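Local coordinates for metallo-beta-lactamase superfamily protein (Thermus thermophilus, PDB 2ZWR), which is probably a zinc-dependent hydrolase of the metallo-beta-lactamase superfamily, with a two-metal site, at residues 50-55 with 72-77. Sequence-based numbering, arbitrary orientation.
Sequences ILLTHA and LPVYLH. With ZN (zinc ion), chain D.
I50 opens the pairing of two parallel strands, 50-51 and 74-76, joined through helix 63-70 as a beta-alpha-beta unit of the metallo-beta-lactamase fold. Its N donates to P73 O at 2.8 Å, an almost straight bond (178° at the hydrogen). Its O receives Y75 N and also lies at the edge of the Y75 ring, near the ring plane. V74 CA makes a CA-H...O contact with the same oxygen. The I50 side chain meets L72 at about a right angle, with CG1 and CD1 both against L72 CD1. V74 lies alongside I50, pointing the same way. Both valine methyls are used: CG2 is near I50 CB, and CG1 packs on L52 CD1 at 3.6 Å. Helix 63-70 covers V74 through V63 and V67.

L51 points to the other face of the sheet, alongside Y75. Its CD1 approaches Y75 CD2 obliquely, at 3.8 Å. Y75 OH is hydrogen-bonded to R106 NH1 on the next strand.

L52 N donates to Y75 O, less straight at 145°. Its side chain lies across L76. With CG anti to the backbone N (chi1 178°) and chi2 at 78°, L76 brings CD1 against L52 CB at 3.8 Å and A55 CB at 3.9 Å. Y84 of helix 81-85 packs on L52, V74, A55 and L76. A water bridges L52 O and H77 N where the segments diverge, accepting from the latter.

After T53, segment 50-55 reaches the metal site. The CB of H54 leaves the backbone away from 72-77. H56, H125 and D144 complete the protein ligands of its zinc. H54 ND1 donates to T53 OG1 at 2.9 Å, in the imidazole plane, while H54 NE2 binds the zinc ion at 2.2 Å.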
loop_
_atom_site.group_PDB
_atom_site.type_symbol
_atom_site.label_atom_id
_atom_site.label_comp_id
_atom_site.label_asym_id
_atom_site.label_seq_id
_atom_site.Cartn_x
_atom_site.Cartn_y
_atom_site.Cartn_z
ATOM N N ILE A 50 3.535 10.539 -1.020
ATOM C CA ILE A 50 2.878 9.298 -1.394
ATOM C C ILE A 50 3.772 8.146 -0.913
ATOM O O ILE A 50 4.969 8.138 -1.188
ATOM C CB ILE A 50 2.620 9.231 -2.938
ATOM C CG1 ILE A 50 1.504 10.222 -3.329
ATOM C CG2 ILE A 50 2.289 7.786 -3.383
ATOM C CD1 ILE A 50 1.248 10.406 -4.836
ATOM N N LEU A 51 3.191 7.210 -0.153
ATOM C CA LEU A 51 3.899 6.016 0.332
ATOM C C LEU A 51 3.287 4.796 -0.359
ATOM O O LEU A 51 2.065 4.637 -0.368
ATOM C CB LEU A 51 3.771 5.887 1.860
ATOM C CG LEU A 51 4.819 6.549 2.787
ATOM C CD1 LEU A 51 5.153 7.997 2.427
ATOM C CD2 LEU A 51 4.412 6.445 4.262
ATOM N N LEU A 52 4.137 3.954 -0.949
ATOM C CA LEU A 52 3.662 2.770 -1.683
ATOM C C LEU A 52 4.065 1.447 -1.033
ATOM O O LEU A 52 5.254 1.170 -0.874
ATOM C CB LEU A 52 4.117 2.808 -3.154
ATOM C CG LEU A 52 3.727 4.032 -4.002
ATOM C CD1 LEU A 52 4.395 3.948 -5.377
ATOM C CD2 LEU A 52 2.203 4.188 -4.139
ATOM N N THR A 53 3.058 0.643 -0.667
ATOM C CA THR A 53 3.287 -0.714 -0.160
ATOM C C THR A 53 3.932 -1.540 -1.246
ATOM O O THR A 53 4.839 -2.322 -0.976
ATOM C CB THR A 53 1.987 -1.434 0.317
ATOM O OG1 THR A 53 1.106 -1.643 -0.801
ATOM C CG2 THR A 53 1.287 -0.659 1.451
ATOM N N HIS A 54 3.465 -1.355 -2.482
ATOM C CA HIS A 54 4.086 -1.978 -3.657
ATOM C C HIS A 54 3.603 -1.293 -4.939
ATOM O O HIS A 54 2.797 -0.358 -4.871
ATOM C CB HIS A 54 3.850 -3.498 -3.666
ATOM C CG HIS A 54 2.417 -3.905 -3.873
ATOM N ND1 HIS A 54 1.410 -3.571 -2.997
ATOM C CD2 HIS A 54 1.839 -4.659 -4.836
ATOM C CE1 HIS A 54 0.269 -4.081 -3.423
ATOM N NE2 HIS A 54 0.502 -4.746 -4.538
ATOM N N ALA A 55 4.091 -1.751 -6.092
ATOM C CA ALA A 55 3.870 -1.058 -7.372
ATOM C C ALA A 55 3.101 -1.844 -8.433
ATOM O O ALA A 55 3.266 -1.584 -9.622
ATOM C CB ALA A 55 5.186 -0.560 -7.951
ATOM N N LEU A 72 4.309 15.849 -5.066
ATOM C CA LEU A 72 4.451 14.888 -3.963
ATOM C C LEU A 72 5.634 13.966 -4.207
ATOM O O LEU A 72 5.753 13.389 -5.298
ATOM C CB LEU A 72 3.175 14.053 -3.768
ATOM C CG LEU A 72 1.883 14.754 -3.343
ATOM C CD1 LEU A 72 0.655 13.851 -3.511
ATOM C CD2 LEU A 72 1.971 15.254 -1.921
ATOM N N PRO A 73 6.534 13.853 -3.215
ATOM C CA PRO A 73 7.511 12.772 -3.282
ATOM C C PRO A 73 6.811 11.419 -3.169
ATOM O O PRO A 73 5.801 11.295 -2.462
ATOM C CB PRO A 73 8.425 13.021 -2.074
ATOM C CG PRO A 73 7.684 13.897 -1.167
ATOM C CD PRO A 73 6.715 14.698 -2.019
ATOM N N VAL A 74 7.341 10.433 -3.899
ATOM C CA VAL A 74 6.806 9.083 -3.929
ATOM C C VAL A 74 7.834 8.138 -3.347
ATOM O O VAL A 74 8.952 8.057 -3.844
ATOM C CB VAL A 74 6.445 8.634 -5.371
ATOM C CG1 VAL A 74 5.915 7.207 -5.370
ATOM C CG2 VAL A 74 5.416 9.572 -5.983
ATOM N N TYR A 75 7.445 7.428 -2.286
ATOM C CA TYR A 75 8.310 6.478 -1.613
ATOM C C TYR A 75 7.966 5.054 -2.048
ATOM O O TYR A 75 6.806 4.622 -1.942
ATOM C CB TYR A 75 8.173 6.624 -0.089
ATOM C CG TYR A 75 8.829 7.870 0.453
ATOM C CD1 TYR A 75 10.118 7.824 0.973
ATOM C CD2 TYR A 75 8.167 9.105 0.415
ATOM C CE1 TYR A 75 10.738 8.980 1.468
ATOM C CE2 TYR A 75 8.772 10.263 0.884
ATOM C CZ TYR A 75 10.057 10.192 1.413
ATOM O OH TYR A 75 10.655 11.329 1.890
ATOM N N LEU A 76 8.980 4.337 -2.530
ATOM C CA LEU A 76 8.816 2.960 -2.978
ATOM C C LEU A 76 10.082 2.175 -2.716
ATOM O O LEU A 76 11.181 2.701 -2.902
ATOM C CB LEU A 76 8.523 2.926 -4.485
ATOM C CG LEU A 76 8.356 1.577 -5.182
ATOM C CD1 LEU A 76 6.977 0.973 -4.904
ATOM C CD2 LEU A 76 8.594 1.759 -6.671
ATOM N N HIS A 77 9.929 0.922 -2.286
ATOM C CA HIS A 77 11.068 0.008 -2.194
ATOM C C HIS A 77 11.657 -0.213 -3.601
ATOM O O HIS A 77 10.926 -0.544 -4.545
ATOM C CB HIS A 77 10.640 -1.321 -1.571
ATOM C CG HIS A 77 11.777 -2.149 -1.063
ATOM N ND1 HIS A 77 12.581 -2.898 -1.895
ATOM C CD2 HIS A 77 12.246 -2.346 0.193
ATOM C CE1 HIS A 77 13.502 -3.515 -1.175
ATOM N NE2 HIS A 77 13.315 -3.203 0.096
HETATM ZN ZN ZN D . -0.692 -6.254 -5.578
HETATM O O HOH W 1 7.383 -0.485 -1.704
HETATM O O HOH W 2 -2.474 -5.579 -6.397
#